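Local coordinates for protein N-alpha-acetyltransferase (Sulfolobus solfataricus P2, PDB 4R3L) that transfers an acetyl group from acetyl-CoA to the free alpha-amino group of protein N-termini, preferring those that begin with serine, at residues A[41-54]-A[62-74]. Sequence-based numbering, arbitrary orientation.
Sequences FFVEHLKEYGLAFF and VVGYIMPRIEWGF
In the N-terminal half of this GNAT fold, helix 39-49 packs on strand 61-72, and Met67 of the strand packs among the rings of Phe41, Phe42, His45 and Phe53. Its CG lies anti to the backbone N, running alongside Phe53, and its CB sits over one face of that ring, a CH-pi contact. A bend at the last torsion (chi3 63°) then brings CE to the edge of the Phe41 ring, 3.6 Å from Phe41 CE2. The sulfur, Met67 SD, approaches Phe42 CD1 obliquely at 3.6 Å, a Met-aromatic contact with Phe42; it lies farther from the Phe41 ring, also obliquely. His45 is fixed from its own helix: ND1 donates to Phe41 O at 2.8 Å, on the opposite face of that carbonyl from the backbone N of His45, and this bond orients the imidazole with the edge at CD2 directed to Pro68 O, 3.3 Å away. That carbonyl oxygen is buried without a hydrogen-bonding partner.

Helix and strand directions differ by 64°, and beyond the helix a 3-10 turn leads the chain back alongside the same strand, so that strand 54-58 pairs with 61-72 as the antiparallel hairpin that follows the helix in this GNAT sheet. Phe54 and Ile66 form a hydrogen-bonded pair here, Ile66 N giving the straighter bond to Phe54 O (3.0 Å, 162°). Nearby, Pro68 CG rests against Ala52 CB at 3.7 Å.

At the far end the Tyr49 ring lies across the strand backbone, one face over Arg69 CA and Ile70 N, while Glu48 CB covers the opposite face. At the start of segment 41-54, Phe41 stacks with Tyr37, a substrate-binding residue.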
ATOM      1  N   PHE A  41      -0.694  -9.675  12.056  1.00 16.50           N
ATOM      2  CA  PHE A  41      -0.612  -8.321  11.509  1.00 18.63           C
ATOM      3  C   PHE A  41      -1.573  -8.187  10.313  1.00 15.52           C
ATOM      4  O   PHE A  41      -2.353  -7.233  10.235  1.00 16.35           O
ATOM      5  CB  PHE A  41       0.831  -8.034  11.122  1.00 16.45           C
ATOM      6  CG  PHE A  41       1.099  -6.625  10.680  1.00 20.77           C
ATOM      7  CD1 PHE A  41       1.555  -5.678  11.584  1.00 25.04           C
ATOM      8  CD2 PHE A  41       0.974  -6.268   9.344  1.00 24.00           C
ATOM      9  CE1 PHE A  41       1.844  -4.384  11.174  1.00 26.29           C
ATOM     10  CE2 PHE A  41       1.259  -4.970   8.928  1.00 22.14           C
ATOM     11  CZ  PHE A  41       1.700  -4.032   9.852  1.00 21.78           C
ATOM     12  N   PHE A  42      -1.525  -9.144   9.398  1.00 17.67           N
ATOM     13  CA  PHE A  42      -2.429  -9.124   8.247  1.00 19.16           C
ATOM     14  C   PHE A  42      -3.874  -9.206   8.720  1.00 19.22           C
ATOM     15  O   PHE A  42      -4.726  -8.480   8.231  1.00 16.54           O
ATOM     16  CB  PHE A  42      -2.108 -10.257   7.272  1.00 17.31           C
ATOM     17  CG  PHE A  42      -0.814 -10.063   6.530  1.00 18.52           C
ATOM     18  CD1 PHE A  42      -0.776  -9.280   5.383  1.00 19.32           C
ATOM     19  CD2 PHE A  42       0.359 -10.645   6.978  1.00 20.70           C
ATOM     20  CE1 PHE A  42       0.412  -9.097   4.691  1.00 24.39           C
ATOM     21  CE2 PHE A  42       1.554 -10.451   6.291  1.00 23.66           C
ATOM     22  CZ  PHE A  42       1.572  -9.680   5.153  1.00 26.45           C
ATOM     23  N   VAL A  43      -4.143 -10.054   9.714  1.00 16.46           N
ATOM     24  CA  VAL A  43      -5.508 -10.224  10.193  1.00 16.66           C
ATOM     25  C   VAL A  43      -6.052  -8.935  10.793  1.00 18.48           C
ATOM     26  O   VAL A  43      -7.197  -8.554  10.525  1.00 18.66           O
ATOM     27  CB  VAL A  43      -5.598 -11.384  11.232  1.00 17.72           C
ATOM     28  CG1 VAL A  43      -6.941 -11.360  11.964  1.00 21.63           C
ATOM     29  CG2 VAL A  43      -5.403 -12.696  10.524  1.00 17.82           C
ATOM     30  N   GLU A  44      -5.241  -8.236  11.582  1.00 18.28           N
ATOM     31  CA  GLU A  44      -5.748  -7.028  12.216  1.00 18.59           C
ATOM     32  C   GLU A  44      -6.007  -5.926  11.202  1.00 20.33           C
ATOM     33  O   GLU A  44      -6.957  -5.168  11.343  1.00 19.20           O
ATOM     34  CB  GLU A  44      -4.797  -6.541  13.296  1.00 20.48           C
ATOM     35  CG  GLU A  44      -4.911  -7.459  14.511  1.00 18.26           C
ATOM     36  CD  GLU A  44      -3.981  -7.096  15.636  1.00 24.16           C
ATOM     37  OE1 GLU A  44      -3.009  -7.849  15.848  1.00 24.78           O
ATOM     38  OE2 GLU A  44      -4.248  -6.091  16.328  1.00 29.78           O
ATOM     39  N   HIS A  45      -5.157  -5.824  10.189  1.00 16.68           N
ATOM     40  CA  HIS A  45      -5.392  -4.798   9.173  1.00 16.29           C
ATOM     41  C   HIS A  45      -6.625  -5.140   8.346  1.00 18.73           C
ATOM     42  O   HIS A  45      -7.367  -4.244   7.928  1.00 20.55           O
ATOM     43  CB  HIS A  45      -4.156  -4.627   8.279  1.00 18.36           C
ATOM     44  CG  HIS A  45      -3.040  -3.887   8.944  1.00 20.21           C
ATOM     45  ND1 HIS A  45      -2.339  -4.405  10.011  1.00 23.42           N
ATOM     46  CD2 HIS A  45      -2.525  -2.654   8.715  1.00 20.12           C
ATOM     47  CE1 HIS A  45      -1.430  -3.529  10.407  1.00 23.19           C
ATOM     48  NE2 HIS A  45      -1.516  -2.464   9.631  1.00 20.91           N
ATOM     49  N   LEU A  46      -6.871  -6.429   8.118  1.00 16.24           N
ATOM     50  CA  LEU A  46      -8.086  -6.811   7.409  1.00 18.27           C
ATOM     51  C   LEU A  46      -9.319  -6.485   8.264  1.00 20.55           C
ATOM     52  O   LEU A  46     -10.282  -5.920   7.770  1.00 21.13           O
ATOM     53  CB  LEU A  46      -8.056  -8.295   7.026  1.00 19.84           C
ATOM     54  CG  LEU A  46      -9.300  -8.832   6.316  1.00 23.53           C
ATOM     55  CD1 LEU A  46      -9.532  -8.074   5.026  1.00 22.02           C
ATOM     56  CD2 LEU A  46      -9.174 -10.323   6.052  1.00 24.55           C
ATOM     57  N   LYS A  47      -9.279  -6.792   9.561  1.00 23.84           N
ATOM     58  CA  LYS A  47     -10.439  -6.516  10.396  1.00 22.87           C
ATOM     59  C   LYS A  47     -10.669  -5.025  10.666  1.00 21.27           C
ATOM     60  O   LYS A  47     -11.811  -4.585  10.762  1.00 27.58           O
ATOM     61  CB  LYS A  47     -10.326  -7.288  11.717  1.00 22.75           C
ATOM     62  CG  LYS A  47     -10.310  -8.785  11.453  1.00 23.95           C
ATOM     63  CD  LYS A  47     -10.672  -9.625  12.654  1.00 28.94           C
ATOM     64  CE  LYS A  47     -10.724 -11.106  12.261  1.00 32.30           C
ATOM     65  NZ  LYS A  47     -11.904 -11.447  11.396  1.00 39.04           N
ATOM     66  N   GLU A  48      -9.600  -4.246  10.784  1.00 20.27           N
ATOM     67  CA  GLU A  48      -9.754  -2.832  11.098  1.00 21.62           C
ATOM     68  C   GLU A  48      -9.969  -1.932   9.865  1.00 23.85           C
ATOM     69  O   GLU A  48     -10.669  -0.920   9.952  1.00 22.91           O
ATOM     70  CB  GLU A  48      -8.538  -2.338  11.877  1.00 21.90           C
ATOM     71  CG  GLU A  48      -8.335  -3.053  13.217  1.00 26.52           C
ATOM     72  CD  GLU A  48      -7.063  -2.623  13.936  1.00 34.22           C
ATOM     73  OE1 GLU A  48      -6.223  -1.947  13.315  1.00 42.09           O
ATOM     74  OE2 GLU A  48      -6.905  -2.964  15.125  1.00 43.76           O
ATOM     75  N   TYR A  49      -9.355  -2.281   8.735  1.00 23.18           N
ATOM     76  CA  TYR A  49      -9.360  -1.386   7.559  1.00 21.21           C
ATOM     77  C   TYR A  49      -9.712  -2.136   6.288  1.00 22.27           C
ATOM     78  O   TYR A  49      -9.246  -1.787   5.192  1.00 20.29           O
ATOM     79  CB  TYR A  49      -7.991  -0.718   7.370  1.00 20.61           C
ATOM     80  CG  TYR A  49      -7.283  -0.331   8.656  1.00 20.54           C
ATOM     81  CD1 TYR A  49      -7.742   0.718   9.434  1.00 21.39           C
ATOM     82  CD2 TYR A  49      -6.143  -1.012   9.074  1.00 21.86           C
ATOM     83  CE1 TYR A  49      -7.098   1.075  10.603  1.00 25.93           C
ATOM     84  CE2 TYR A  49      -5.490  -0.658  10.252  1.00 26.44           C
ATOM     85  CZ  TYR A  49      -5.975   0.395  11.005  1.00 28.88           C
ATOM     86  OH  TYR A  49      -5.331   0.763  12.174  1.00 30.32           O
ATOM     87  N   GLY A  50     -10.553  -3.152   6.433  1.00 18.29           N
ATOM     88  CA  GLY A  50     -10.820  -4.095   5.369  1.00 19.22           C
ATOM     89  C   GLY A  50     -11.431  -3.513   4.109  1.00 19.22           C
ATOM     90  O   GLY A  50     -11.241  -4.065   3.036  1.00 19.04           O
ATOM     91  N   LEU A  51     -12.158  -2.411   4.226  1.00 22.91           N
ATOM     92  CA  LEU A  51     -12.817  -1.837   3.053  1.00 21.45           C
ATOM     93  C   LEU A  51     -11.814  -1.314   2.036  1.00 22.42           C
ATOM     94  O   LEU A  51     -12.138  -1.188   0.837  1.00 19.89           O
ATOM     95  CB  LEU A  51     -13.773  -0.724   3.466  1.00 21.31           C
ATOM     96  CG  LEU A  51     -14.937  -1.253   4.310  1.00 26.42           C
ATOM     97  CD1 LEU A  51     -15.778  -0.121   4.836  1.00 29.74           C
ATOM     98  CD2 LEU A  51     -15.771  -2.200   3.464  1.00 29.01           C
ATOM     99  N   ALA A  52     -10.595  -1.032   2.495  1.00 16.69           N
ATOM    100  CA  ALA A  52      -9.553  -0.512   1.601  1.00 20.49           C
ATOM    101  C   ALA A  52      -8.452  -1.552   1.315  1.00 20.09           C
ATOM    102  O   ALA A  52      -7.421  -1.227   0.694  1.00 15.59           O
ATOM    103  CB  ALA A  52      -8.940   0.788   2.198  1.00 16.51           C
ATOM    104  N   PHE A  53      -8.694  -2.797   1.739  1.00 16.54           N
ATOM    105  CA  PHE A  53      -7.749  -3.911   1.604  1.00 15.23           C
ATOM    106  C   PHE A  53      -8.213  -4.755   0.414  1.00 17.78           C
ATOM    107  O   PHE A  53      -9.235  -5.456   0.484  1.00 17.79           O
ATOM    108  CB  PHE A  53      -7.748  -4.763   2.908  1.00 14.12           C
ATOM    109  CG  PHE A  53      -6.563  -5.686   3.103  1.00 14.98           C
ATOM    110  CD1 PHE A  53      -6.093  -5.932   4.411  1.00 16.88           C
ATOM    111  CD2 PHE A  53      -5.889  -6.266   2.040  1.00 17.08           C
ATOM    112  CE1 PHE A  53      -5.007  -6.777   4.625  1.00 15.75           C
ATOM    113  CE2 PHE A  53      -4.789  -7.109   2.260  1.00 14.94           C
ATOM    114  CZ  PHE A  53      -4.356  -7.357   3.557  1.00 17.36           C
ATOM    115  N   PHE A  54      -7.489  -4.685  -0.693  1.00 15.68           N
ATOM    116  CA  PHE A  54      -7.910  -5.404  -1.881  1.00 18.51           C
ATOM    117  C   PHE A  54      -6.924  -6.486  -2.301  1.00 16.90           C
ATOM    118  O   PHE A  54      -5.730  -6.405  -2.011  1.00 16.87           O
ATOM    119  CB  PHE A  54      -8.112  -4.420  -3.033  1.00 15.10           C
ATOM    120  CG  PHE A  54      -9.315  -3.531  -2.877  1.00 17.22           C
ATOM    121  CD1 PHE A  54     -10.545  -3.907  -3.422  1.00 20.38           C
ATOM    122  CD2 PHE A  54      -9.229  -2.314  -2.223  1.00 17.41           C
ATOM    123  CE1 PHE A  54     -11.658  -3.077  -3.296  1.00 20.49           C
ATOM    124  CE2 PHE A  54     -10.344  -1.496  -2.081  1.00 19.26           C
ATOM    125  CZ  PHE A  54     -11.555  -1.875  -2.620  1.00 15.43           C
ATOM    126  N   VAL A  62      -4.878 -15.626  -5.691  1.00 29.64           N
ATOM    127  CA  VAL A  62      -4.444 -14.260  -5.383  1.00 22.71           C
ATOM    128  C   VAL A  62      -3.076 -14.025  -6.003  1.00 25.01           C
ATOM    129  O   VAL A  62      -2.152 -14.800  -5.767  1.00 25.71           O
ATOM    130  CB  VAL A  62      -4.380 -14.013  -3.860  1.00 22.56           C
ATOM    131  CG1 VAL A  62      -3.830 -12.632  -3.556  1.00 22.13           C
ATOM    132  CG2 VAL A  62      -5.758 -14.197  -3.225  1.00 23.88           C
ATOM    133  N   VAL A  63      -2.935 -12.971  -6.805  1.00 22.45           N
ATOM    134  CA  VAL A  63      -1.648 -12.672  -7.418  1.00 21.38           C
ATOM    135  C   VAL A  63      -1.081 -11.320  -6.982  1.00 21.71           C
ATOM    136  O   VAL A  63       0.031 -10.955  -7.358  1.00 23.43           O
ATOM    137  CB  VAL A  63      -1.740 -12.689  -8.955  1.00 21.95           C
ATOM    138  CG1 VAL A  63      -2.123 -14.080  -9.432  1.00 29.38           C
ATOM    139  CG2 VAL A  63      -2.744 -11.630  -9.446  1.00 22.12           C
ATOM    140  N   GLY A  64      -1.838 -10.579  -6.182  1.00 23.02           N
ATOM    141  CA  GLY A  64      -1.371  -9.291  -5.706  1.00 17.96           C
ATOM    142  C   GLY A  64      -2.264  -8.784  -4.604  1.00 19.03           C
ATOM    143  O   GLY A  64      -3.374  -9.286  -4.442  1.00 16.67           O
ATOM    144  N   TYR A  65      -1.788  -7.812  -3.826  1.00 15.27           N
ATOM    145  CA  TYR A  65      -2.629  -7.273  -2.772  1.00 13.67           C
ATOM    146  C   TYR A  65      -2.179  -5.882  -2.408  1.00 14.42           C
ATOM    147  O   TYR A  65      -1.049  -5.481  -2.714  1.00 15.25           O
ATOM    148  CB  TYR A  65      -2.595  -8.186  -1.528  1.00 15.55           C
ATOM    149  CG  TYR A  65      -1.266  -8.130  -0.821  1.00 15.39           C
ATOM    150  CD1 TYR A  65      -1.043  -7.220   0.201  1.00 18.00           C
ATOM    151  CD2 TYR A  65      -0.222  -8.971  -1.192  1.00 17.95           C
ATOM    152  CE1 TYR A  65       0.185  -7.155   0.846  1.00 18.63           C
ATOM    153  CE2 TYR A  65       1.014  -8.907  -0.560  1.00 17.67           C
ATOM    154  CZ  TYR A  65       1.213  -7.990   0.447  1.00 20.00           C
ATOM    155  OH  TYR A  65       2.433  -7.929   1.093  1.00 23.25           O
ATOM    156  N   ILE A  66      -3.054  -5.158  -1.725  1.00 12.45           N
ATOM    157  CA  ILE A  66      -2.673  -3.902  -1.106  1.00 12.57           C
ATOM    158  C   ILE A  66      -3.270  -3.851   0.289  1.00 14.67           C
ATOM    159  O   ILE A  66      -4.466  -4.052   0.465  1.00 14.58           O
ATOM    160  CB  ILE A  66      -3.131  -2.674  -1.943  1.00 14.81           C
ATOM    161  CG1 ILE A  66      -2.670  -1.370  -1.273  1.00 12.74           C
ATOM    162  CG2 ILE A  66      -4.654  -2.680  -2.167  1.00 14.51           C
ATOM    163  CD1 ILE A  66      -2.903  -0.128  -2.155  1.00 13.44           C
ATOM    164  N   MET A  67      -2.414  -3.598   1.278  1.00 14.29           N
ATOM    165  CA  MET A  67      -2.843  -3.560   2.675  1.00 11.81           C
ATOM    166  C   MET A  67      -2.720  -2.153   3.218  1.00 14.01           C
ATOM    167  O   MET A  67      -1.623  -1.602   3.242  1.00 16.38           O
ATOM    168  CB  MET A  67      -1.992  -4.532   3.516  1.00 15.39           C
ATOM    169  CG  MET A  67      -2.230  -4.418   4.990  1.00 15.90           C
ATOM    170  SD  MET A  67      -1.515  -5.838   5.895  1.00 18.96           S
ATOM    171  CE  MET A  67       0.228  -5.634   5.526  1.00 22.29           C
ATOM    172  N   PRO A  68      -3.843  -1.567   3.661  1.00 13.93           N
ATOM    173  CA  PRO A  68      -3.894  -0.180   4.104  1.00 16.12           C
ATOM    174  C   PRO A  68      -3.877  -0.038   5.622  1.00 18.10           C
ATOM    175  O   PRO A  68      -4.108  -1.016   6.345  1.00 17.94           O
ATOM    176  CB  PRO A  68      -5.248   0.281   3.557  1.00 17.00           C
ATOM    177  CG  PRO A  68      -6.115  -0.924   3.849  1.00 19.08           C
ATOM    178  CD  PRO A  68      -5.205  -2.144   3.601  1.00 16.98           C
ATOM    179  N   ARG A  69      -3.629   1.184   6.078  1.00 18.82           N
ATOM    180  CA  ARG A  69      -3.835   1.559   7.472  1.00 19.23           C
ATOM    181  C   ARG A  69      -4.480   2.936   7.459  1.00 20.59           C
ATOM    182  O   ARG A  69      -4.068   3.798   6.689  1.00 23.73           O
ATOM    183  CB  ARG A  69      -2.513   1.577   8.243  1.00 22.38           C
ATOM    184  CG  ARG A  69      -2.649   1.926   9.711  1.00 27.57           C
ATOM    185  CD  ARG A  69      -1.300   2.383  10.236  1.00 28.86           C
ATOM    186  NE  ARG A  69      -1.150   2.152  11.660  1.00 42.41           N
ATOM    187  CZ  ARG A  69      -0.143   2.638  12.376  1.00 41.25           C
ATOM    188  NH1 ARG A  69       0.777   3.395  11.784  1.00 39.86           N
ATOM    189  NH2 ARG A  69      -0.059   2.376  13.673  1.00 41.07           N
ATOM    190  N   ILE A  70      -5.493   3.146   8.289  1.00 18.25           N
ATOM    191  CA  ILE A  70      -6.173   4.434   8.328  1.00 19.65           C
ATOM    192  C   ILE A  70      -5.757   5.185   9.597  1.00 21.31           C
ATOM    193  O   ILE A  70      -5.757   4.604  10.689  1.00 23.86           O
ATOM    194  CB  ILE A  70      -7.698   4.280   8.290  1.00 21.80           C
ATOM    195  CG1 ILE A  70      -8.134   3.538   7.017  1.00 22.43           C
ATOM    196  CG2 ILE A  70      -8.351   5.654   8.380  1.00 24.30           C
ATOM    197  CD1 ILE A  70      -7.737   4.277   5.739  1.00 22.03           C
ATOM    198  N   GLU A  71      -5.388   6.456   9.452  1.00 19.11           N
ATOM    199  CA  GLU A  71      -4.800   7.207  10.571  1.00 24.02           C
ATOM    200  C   GLU A  71      -5.419   8.597  10.747  1.00 21.38           C
ATOM    201  O   GLU A  71      -6.035   9.119   9.835  1.00 20.59           O
ATOM    202  CB  GLU A  71      -3.291   7.345  10.362  1.00 24.89           C
ATOM    203  CG  GLU A  71      -2.595   6.028  10.045  1.00 24.73           C
ATOM    204  CD  GLU A  71      -1.171   6.211   9.547  1.00 22.08           C
ATOM    205  OE1 GLU A  71      -0.836   7.309   9.061  1.00 23.64           O
ATOM    206  OE2 GLU A  71      -0.395   5.246   9.648  1.00 24.96           O
ATOM    207  N   TRP A  72      -5.266   9.184  11.928  1.00 21.30           N
ATOM    208  CA  TRP A  72      -5.646  10.587  12.126  1.00 21.65           C
ATOM    209  C   TRP A  72      -4.458  11.279  12.761  1.00 21.28           C
ATOM    210  O   TRP A  72      -3.909  10.797  13.749  1.00 23.47           O
ATOM    211  CB  TRP A  72      -6.903  10.726  13.000  1.00 25.86           C
ATOM    212  CG  TRP A  72      -7.264  12.163  13.261  1.00 26.68           C
ATOM    213  CD1 TRP A  72      -7.785  13.062  12.364  1.00 30.40           C
ATOM    214  CD2 TRP A  72      -7.110  12.866  14.495  1.00 30.25           C
ATOM    215  NE1 TRP A  72      -7.960  14.287  12.976  1.00 29.11           N
ATOM    216  CE2 TRP A  72      -7.559  14.191  14.272  1.00 29.13           C
ATOM    217  CE3 TRP A  72      -6.633  12.512  15.755  1.00 28.17           C
ATOM    218  CZ2 TRP A  72      -7.541  15.152  15.284  1.00 34.26           C
ATOM    219  CZ3 TRP A  72      -6.624  13.468  16.755  1.00 33.65           C
ATOM    220  CH2 TRP A  72      -7.075  14.774  16.515  1.00 31.32           C
ATOM    221  N   GLY A  73      -4.018  12.388  12.178  1.00 22.36           N
ATOM    222  CA  GLY A  73      -2.822  13.016  12.696  1.00 23.25           C
ATOM    223  C   GLY A  73      -2.298  14.094  11.784  1.00 25.47           C
ATOM    224  O   GLY A  73      -2.964  14.493  10.836  1.00 26.60           O
ATOM    225  N   PHE A  74      -1.095  14.558  12.084  1.00 22.69           N
ATOM    226  CA  PHE A  74      -0.500  15.646  11.346  1.00 23.28           C
ATOM    227  C   PHE A  74      -0.275  15.269   9.877  1.00 27.06           C
ATOM    228  O   PHE A  74       0.202  14.181   9.556  1.00 24.48           O
ATOM    229  CB  PHE A  74       0.805  16.081  12.009  1.00 26.28           C
ATOM    230  CG  PHE A  74       0.606  16.700  13.371  1.00 25.07           C
ATOM    231  CD1 PHE A  74      -0.082  17.898  13.505  1.00 32.86           C
ATOM    232  CD2 PHE A  74       1.080  16.075  14.506  1.00 26.74           C
ATOM    233  CE1 PHE A  74      -0.272  18.470  14.755  1.00 32.73           C
ATOM    234  CE2 PHE A  74       0.896  16.647  15.763  1.00 31.21           C
ATOM    235  CZ  PHE A  74       0.211  17.843  15.880  1.00 32.14           C
TER